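Local coordinates for obscurin (Homo sapiens, PDB 4C4K), which probably serves as a giant scaffold and signalling protein of the muscle sarcomere and here contributes its first immunoglobulin domain to a complex with another protein, at residues 7-13 against 88-92; 22-28 against 58-64; 48-52 against 63-68. One frame throughout, in Å; residues are numbered along the deposited sequence.

Contact 1 of 3, residues 7-13 against 88-92; sequences FLTRPKA and AAVGL. With EDO (1,2-ethanediol), chain C.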
# COMPACT_ATOMS: atom_id res chain seq x y z
N PHE A 7 -1.87 -1.28 8.51
CA PHE A 7 -1.31 0.07 8.44
C PHE A 7 -2.30 1.00 9.16
O PHE A 7 -3.44 1.14 8.71
CB PHE A 7 -1.14 0.51 6.99
CG PHE A 7 0.02 -0.12 6.28
CD1 PHE A 7 1.28 0.47 6.30
CD2 PHE A 7 -0.14 -1.30 5.56
CE1 PHE A 7 2.35 -0.10 5.61
CE2 PHE A 7 0.94 -1.89 4.89
CZ PHE A 7 2.18 -1.30 4.94
N LEU A 8 -1.91 1.54 10.32
CA LEU A 8 -2.73 2.49 11.07
C LEU A 8 -2.82 3.82 10.30
O LEU A 8 -3.87 4.46 10.32
CB LEU A 8 -2.14 2.73 12.47
CG LEU A 8 -2.36 1.65 13.55
CD1 LEU A 8 -1.49 1.94 14.76
CD2 LEU A 8 -3.79 1.59 14.00
N THR A 9 -1.73 4.25 9.61
CA THR A 9 -1.72 5.49 8.81
C THR A 9 -1.13 5.25 7.41
O THR A 9 -0.35 4.33 7.21
CB THR A 9 -1.00 6.64 9.54
OG1 THR A 9 0.32 6.25 9.92
CG2 THR A 9 -1.77 7.17 10.75
N ARG A 10 -1.49 6.09 6.45
CA ARG A 10 -0.98 6.00 5.08
C ARG A 10 0.55 6.10 5.03
O ARG A 10 1.12 6.88 5.80
CB ARG A 10 -1.64 7.08 4.19
CG ARG A 10 -1.69 8.49 4.76
CD ARG A 10 -1.56 9.56 3.68
NE ARG A 10 -0.40 9.30 2.81
CZ ARG A 10 -0.20 9.86 1.62
NH1 ARG A 10 -1.08 10.73 1.13
NH2 ARG A 10 0.87 9.54 0.90
N PRO A 11 1.25 5.31 4.17
CA PRO A 11 2.72 5.46 4.08
C PRO A 11 3.01 6.85 3.52
O PRO A 11 2.24 7.36 2.70
CB PRO A 11 3.16 4.36 3.10
CG PRO A 11 1.93 4.07 2.29
CD PRO A 11 0.74 4.35 3.16
N LYS A 12 4.03 7.51 4.04
CA LYS A 12 4.28 8.87 3.60
C LYS A 12 5.72 9.06 3.17
O LYS A 12 6.62 8.53 3.81
CB LYS A 12 3.95 9.85 4.73
CG LYS A 12 2.47 9.92 5.11
CD LYS A 12 2.25 10.55 6.47
CE LYS A 12 0.78 10.55 6.83
NZ LYS A 12 0.57 10.45 8.29
N ALA A 13 5.94 9.86 2.12
CA ALA A 13 7.28 10.19 1.65
C ALA A 13 7.53 11.68 1.86
O ALA A 13 6.78 12.52 1.36
CB ALA A 13 7.46 9.82 0.18
N ALA A 88 1.42 -1.53 1.19
CA ALA A 88 1.05 -0.13 0.92
C ALA A 88 2.21 0.50 0.20
O ALA A 88 3.35 0.32 0.61
CB ALA A 88 0.75 0.63 2.22
N ALA A 89 1.94 1.22 -0.88
CA ALA A 89 2.99 1.82 -1.67
C ALA A 89 2.99 3.32 -1.56
O ALA A 89 2.00 3.92 -1.13
CB ALA A 89 2.86 1.39 -3.13
N VAL A 90 4.11 3.93 -1.89
CA VAL A 90 4.29 5.39 -1.89
C VAL A 90 5.28 5.71 -3.00
O VAL A 90 6.21 4.94 -3.25
CB VAL A 90 4.74 5.91 -0.48
CG1 VAL A 90 6.16 5.45 -0.12
CG2 VAL A 90 4.60 7.44 -0.36
N GLY A 91 5.05 6.83 -3.68
CA GLY A 91 5.89 7.31 -4.77
C GLY A 91 6.88 8.35 -4.28
O GLY A 91 6.63 9.08 -3.31
N LEU A 92 8.03 8.39 -4.93
CA LEU A 92 9.09 9.35 -4.69
C LEU A 92 9.54 9.83 -6.04
O LEU A 92 9.82 9.02 -6.93
CB LEU A 92 10.28 8.72 -3.91
CG LEU A 92 11.48 9.68 -3.61
CD1 LEU A 92 11.13 10.67 -2.52
CD2 LEU A 92 12.72 8.91 -3.19
C1 EDO C . 3.43 11.89 0.76
O1 EDO C . 3.65 10.72 -0.02
C2 EDO C . 3.92 13.13 -0.01
O2 EDO C . 3.19 13.26 -1.21
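The methyl group of Ala88 sits squarely over one face of the Phe7 ring. Its CB is 3.6 Å from the ring centroid and only 13° off the normal, a textbook CH-pi contact. CG of Phe7 lies anti to the carbonyl carbon (chi1 -75°), which carries the ring toward strand 84-92, and the same side chain also packs on Cys26 and Cys77 of the core. The second flat group is the Arg10 guanidinium. It meets Val90 at its edge, with CG2 of the valine a loose 4.5 Å from NH2, and it folds back on its own segment: NE and NH2 both donate to Pro11 O, at 3.3 and 3.1 Å. That oxygen lies almost in the guanidinium plane. From the carbonyl's point of view the donors differ, since NH2 is in the carbonyl plane while NE stands well above it.

Between the two flat groups, Pro11 wedges in. Its CG touches Ala88 CB at 3.6 Å and approaches Ala89 O at 3.4 Å. Further on, Val90 turns CG2 toward Ala13, and CB of that alanine lies 3.8 Å away. A molecule of 1,2-ethanediol, probably from the crystallisation liquor, lies beside Val90 CG2 and takes a weak hydrogen bond from Ala13 N.

Residues 7-13 look for backbone partners to strand 22-31, where Leu8 pairs with Gln27 and Lys12 with Ser25, while Ala88, Val90 and Leu92 bond to strand 73-80. Strand 84-92 also gains a strand of another protein chain, which joins Ala88 in a parallel ladder, so its sheet continues across that interface. Between these two segments themselves the contact is mainly apolar packing, with no direct hydrogen bond.

Contact 2 of 3, residues 22-28 against 58-64; sequences ATLSCQI and DLYRLTI. With EDO (1,2-ethanediol), chain G; EDO (1,2-ethanediol), chain F.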
# COMPACT_ATOMS: atom_id res chain seq x y z
N ALA A 22 15.44 12.03 1.50
CA ALA A 22 14.04 11.73 1.66
C ALA A 22 13.86 10.76 2.82
O ALA A 22 14.76 10.00 3.13
CB ALA A 22 13.48 11.12 0.37
N THR A 23 12.69 10.78 3.44
CA THR A 23 12.34 9.82 4.48
C THR A 23 10.94 9.35 4.21
O THR A 23 10.06 10.14 3.84
CB THR A 23 12.68 10.27 5.92
OG1 THR A 23 12.55 9.16 6.78
CG2 THR A 23 11.81 11.39 6.41
N LEU A 24 10.76 8.04 4.32
CA LEU A 24 9.53 7.30 4.08
C LEU A 24 9.18 6.63 5.39
O LEU A 24 10.04 5.99 6.00
CB LEU A 24 9.79 6.25 2.97
CG LEU A 24 9.70 6.71 1.47
CD1 LEU A 24 10.63 7.87 1.12
CD2 LEU A 24 9.97 5.57 0.54
N SER A 25 7.95 6.80 5.85
CA SER A 25 7.53 6.19 7.11
C SER A 25 6.07 5.77 7.11
O SER A 25 5.25 6.28 6.34
CB SER A 25 7.78 7.14 8.28
OG SER A 25 6.90 8.24 8.19
N CYS A 26 5.76 4.83 8.01
CA CYS A 26 4.40 4.36 8.27
C CYS A 26 4.28 3.68 9.62
O CYS A 26 5.27 3.24 10.19
CB CYS A 26 3.87 3.48 7.15
SG CYS A 26 4.96 2.12 6.75
N GLN A 27 3.06 3.61 10.11
CA GLN A 27 2.73 3.02 11.39
C GLN A 27 2.02 1.72 11.12
O GLN A 27 1.01 1.70 10.40
CB GLN A 27 1.85 3.98 12.17
CG GLN A 27 1.74 3.58 13.63
CD GLN A 27 1.11 4.65 14.48
OE1 GLN A 27 0.45 5.57 13.99
NE2 GLN A 27 1.32 4.54 15.77
N ILE A 28 2.59 0.62 11.63
CA ILE A 28 2.09 -0.74 11.38
C ILE A 28 1.94 -1.51 12.70
O ILE A 28 2.87 -1.51 13.51
CB ILE A 28 3.07 -1.51 10.43
CG1 ILE A 28 3.32 -0.77 9.08
CG2 ILE A 28 2.59 -2.94 10.19
CD1 ILE A 28 4.62 -1.16 8.36
N ASP A 58 5.81 0.86 16.81
CA ASP A 58 5.01 0.55 15.60
C ASP A 58 5.34 1.48 14.39
O ASP A 58 4.63 1.44 13.39
CB ASP A 58 3.50 0.62 15.93
CG ASP A 58 3.02 1.94 16.53
OD1 ASP A 58 3.72 2.97 16.36
OD2 ASP A 58 1.92 1.95 17.12
N LEU A 59 6.35 2.35 14.50
CA LEU A 59 6.68 3.27 13.41
C LEU A 59 7.96 2.75 12.74
O LEU A 59 8.93 2.42 13.41
CB LEU A 59 6.77 4.74 13.91
CG LEU A 59 7.09 5.91 12.89
CD1 LEU A 59 5.98 6.08 11.84
CD2 LEU A 59 7.24 7.25 13.62
N TYR A 60 7.89 2.58 11.41
CA TYR A 60 8.95 2.02 10.55
C TYR A 60 9.38 3.04 9.52
O TYR A 60 8.55 3.68 8.89
CB TYR A 60 8.46 0.73 9.87
CG TYR A 60 8.08 -0.34 10.86
CD1 TYR A 60 6.83 -0.32 11.49
CD2 TYR A 60 8.94 -1.38 11.16
CE1 TYR A 60 6.46 -1.32 12.38
CE2 TYR A 60 8.58 -2.38 12.07
CZ TYR A 60 7.34 -2.33 12.69
OH TYR A 60 6.97 -3.31 13.58
N ARG A 61 10.69 3.16 9.33
CA ARG A 61 11.27 4.18 8.48
C ARG A 61 12.29 3.64 7.48
O ARG A 61 13.09 2.73 7.78
CB ARG A 61 11.92 5.24 9.39
CG ARG A 61 12.46 6.51 8.70
CD ARG A 61 12.87 7.59 9.71
NE ARG A 61 11.76 7.86 10.63
CZ ARG A 61 10.69 8.60 10.34
NH1 ARG A 61 10.61 9.25 9.18
NH2 ARG A 61 9.71 8.73 11.22
N LEU A 62 12.27 4.24 6.28
CA LEU A 62 13.25 4.13 5.22
C LEU A 62 13.73 5.54 4.90
O LEU A 62 12.95 6.33 4.36
CB LEU A 62 12.71 3.44 3.96
CG LEU A 62 13.68 3.44 2.73
CD1 LEU A 62 15.07 2.83 3.11
CD2 LEU A 62 13.07 2.72 1.55
N THR A 63 15.00 5.86 5.21
CA THR A 63 15.55 7.17 4.87
C THR A 63 16.51 6.98 3.71
O THR A 63 17.32 6.07 3.75
CB THR A 63 16.27 7.82 6.08
OG1 THR A 63 15.30 8.02 7.11
CG2 THR A 63 16.92 9.15 5.73
N ILE A 64 16.42 7.83 2.70
CA ILE A 64 17.31 7.76 1.53
C ILE A 64 18.16 8.99 1.53
O ILE A 64 17.62 10.10 1.48
CB ILE A 64 16.50 7.58 0.19
CG1 ILE A 64 15.52 6.40 0.33
CG2 ILE A 64 17.46 7.38 -1.00
CD1 ILE A 64 14.41 6.28 -0.78
C1 EDO G . 12.09 5.18 13.38
O1 EDO G . 12.92 6.08 12.68
C2 EDO G . 10.67 5.63 13.10
O2 EDO G . 10.53 7.01 13.48
C1 EDO F . 12.62 -1.24 9.51
O1 EDO F . 12.57 -2.60 9.88
C2 EDO F . 11.75 -1.04 8.26
O2 EDO F . 11.77 0.33 7.92
O HOH W 1 4.57 -3.00 14.83
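Thr23 and Thr63 face each other from a non-hydrogen-bonded pair, their side chains crossing obliquely until the two OG1 atoms are 3.0 Å apart. The Thr23 torsion (chi1 -168°, OG1 opposite the backbone nitrogen) turns the hydroxyl toward strand 59-64, where it also accepts from Arg61 NH1 at 3.1 Å, in the guanidinium plane. Ser25 CB comes over a face of that guanidinium, whose NE and NH2 also hold 1,2-ethanediol.

Farther along this outward face, the extended Gln27 brings NE2 up to both oxygens of Asp58 from above the carboxylate plane, with weak bonds of 2.9 Å to OD1 and 3.0 Å to OD2. The amide and carboxylate planes stand 78° apart.

The inward face is mainly apolar. Leu24 and Leu62 meet CB to CB at 4.2 Å and both reach Trp38. Ile28 crosses the Tyr60 ring at about a right angle, its CB 3.9 Å from CE1, and one water bridges Ile28 O to Tyr60 OH. Paired backbone bonds, such as Tyr60 N to Cys26 O at 3.0 Å, run between the strands. This is the antiparallel B-E pairing at the middle of the A-B-E-D sheet of an I-set immunoglobulin domain.

Contact 3 of 3, residues 48-52 against 63-68; sequences GARFR and TILDLA. With EDO (1,2-ethanediol), chain I.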
# COMPACT_ATOMS: atom_id res chain seq x y z
N GLY A 48 22.37 0.31 3.71
CA GLY A 48 23.72 0.62 3.26
C GLY A 48 24.03 2.07 3.50
O GLY A 48 23.36 2.72 4.30
N ALA A 49 25.04 2.59 2.82
CA ALA A 49 25.46 3.98 3.03
C ALA A 49 24.33 5.00 2.74
O ALA A 49 24.20 6.00 3.44
CB ALA A 49 26.68 4.27 2.17
N ARG A 50 23.50 4.74 1.73
CA ARG A 50 22.46 5.69 1.36
C ARG A 50 21.06 5.29 1.78
O ARG A 50 20.17 6.13 1.70
CB ARG A 50 22.48 5.95 -0.15
CG ARG A 50 23.78 6.49 -0.74
CD ARG A 50 23.53 7.19 -2.06
NE ARG A 50 22.85 6.35 -3.05
CZ ARG A 50 21.61 6.55 -3.48
NH1 ARG A 50 20.87 7.52 -2.98
NH2 ARG A 50 21.09 5.75 -4.39
N PHE A 51 20.83 4.04 2.19
CA PHE A 51 19.50 3.52 2.56
C PHE A 51 19.54 3.13 4.01
O PHE A 51 20.30 2.24 4.40
CB PHE A 51 19.11 2.33 1.66
CG PHE A 51 18.91 2.78 0.23
CD1 PHE A 51 19.99 2.85 -0.65
CD2 PHE A 51 17.65 3.14 -0.24
CE1 PHE A 51 19.81 3.32 -1.96
CE2 PHE A 51 17.47 3.58 -1.55
CZ PHE A 51 18.55 3.68 -2.40
N ARG A 52 18.75 3.83 4.83
CA ARG A 52 18.73 3.59 6.28
C ARG A 52 17.38 3.13 6.75
O ARG A 52 16.40 3.81 6.54
CB ARG A 52 19.16 4.86 7.04
CG ARG A 52 20.40 5.53 6.46
CD ARG A 52 21.62 4.65 6.60
NE ARG A 52 22.84 5.35 6.22
CZ ARG A 52 23.39 6.33 6.92
NH1 ARG A 52 22.83 6.75 8.05
NH2 ARG A 52 24.50 6.91 6.50
N THR A 63 15.00 5.86 5.21
CA THR A 63 15.55 7.17 4.87
C THR A 63 16.51 6.98 3.71
O THR A 63 17.32 6.07 3.75
CB THR A 63 16.27 7.82 6.08
OG1 THR A 63 15.30 8.02 7.11
CG2 THR A 63 16.92 9.15 5.73
N ILE A 64 16.42 7.83 2.70
CA ILE A 64 17.31 7.76 1.53
C ILE A 64 18.16 8.99 1.53
O ILE A 64 17.62 10.10 1.48
CB ILE A 64 16.50 7.58 0.19
CG1 ILE A 64 15.52 6.40 0.33
CG2 ILE A 64 17.46 7.38 -1.00
CD1 ILE A 64 14.41 6.28 -0.78
N LEU A 65 19.50 8.81 1.56
CA LEU A 65 20.43 9.91 1.61
C LEU A 65 21.03 10.16 0.25
O LEU A 65 21.18 9.23 -0.55
CB LEU A 65 21.53 9.63 2.63
CG LEU A 65 21.10 9.36 4.09
CD1 LEU A 65 22.33 9.17 4.98
CD2 LEU A 65 20.28 10.55 4.66
N ASP A 66 21.39 11.42 -0.02
CA ASP A 66 22.05 11.82 -1.26
C ASP A 66 21.30 11.33 -2.51
O ASP A 66 21.86 10.63 -3.34
CB ASP A 66 23.52 11.34 -1.26
CG ASP A 66 24.43 12.20 -2.10
OD1 ASP A 66 24.02 13.34 -2.45
OD2 ASP A 66 25.57 11.76 -2.39
N LEU A 67 20.01 11.67 -2.58
CA LEU A 67 19.09 11.28 -3.66
C LEU A 67 19.68 11.38 -5.05
O LEU A 67 20.31 12.38 -5.39
CB LEU A 67 17.82 12.15 -3.63
CG LEU A 67 16.91 11.99 -2.42
CD1 LEU A 67 15.91 13.11 -2.39
CD2 LEU A 67 16.22 10.62 -2.43
N ALA A 68 19.41 10.37 -5.87
CA ALA A 68 19.81 10.32 -7.27
C ALA A 68 18.53 10.17 -8.07
O ALA A 68 17.51 9.71 -7.52
CB ALA A 68 20.72 9.12 -7.51
C1 EDO I . 23.59 2.82 -2.12
O1 EDO I . 24.63 3.09 -3.05
C2 EDO I . 24.21 2.51 -0.73
O2 EDO I . 23.19 2.26 0.23
O HOH W 2 15.76 5.92 8.80
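Arg52 and Thr63 form an antiparallel hydrogen-bonded pair, with Arg52 N to Thr63 O at 2.9 Å and Thr63 N to Arg52 O at 2.8 Å. A further backbone bond, Leu65 N to Arg50 O at 2.8 Å, lies one step beyond the strand ends, before Phe51 and after Ile64.

One side chain adds a polar link. The Arg50 chain bends at chi3 (-56°), which swings NH1 round to Leu65 O, 3.0 Å away and nearly along the C=O axis. The same NH1 also makes a salt bridge to Asp71, and CE1 of Phe51 lies over one face of the guanidinium, toward its rim.

The apolar contact is Phe51 setting CE2 against Ile64 CG2 at 3.8 Å. On the other face of the hairpin, Leu65 CD1 lies over a face of the Arg52 guanidinium, but this packing is doubtful because Arg52 was modelled in two conformers.

Here, then, the open end of the hairpin 51-56/59-64 is tied at the surface by main-chain bonds. Arg50, shared between a carbonyl and a carboxylate, fastens it to the loop bearing Asp71, and that anion probably helps balance its charge.

How the contacts relate
Contacts 2 and 3 share Thr63 and Ile64: strand 59-64 pairs with 22-31 on one edge and with 51-56 on the other, and the contact centres are about 13 Å apart. Contact 1 is linked to contact 2 through strand 3-14, with a probable hydrogen bond from Leu8 N to Gln27 O at 2.9 Å; their centres are about 9 Å apart. Contacts 1 and 3, about 18 Å apart between centres, sit on opposite sides of the chain's centre, yet Leu92 CD2 still reaches Ile64 CD1 at 3.9 Å across the sandwich. Of the three, contact 1 alone touches the other protein chain; contacts 2 and 3 belong to the domain's own framework.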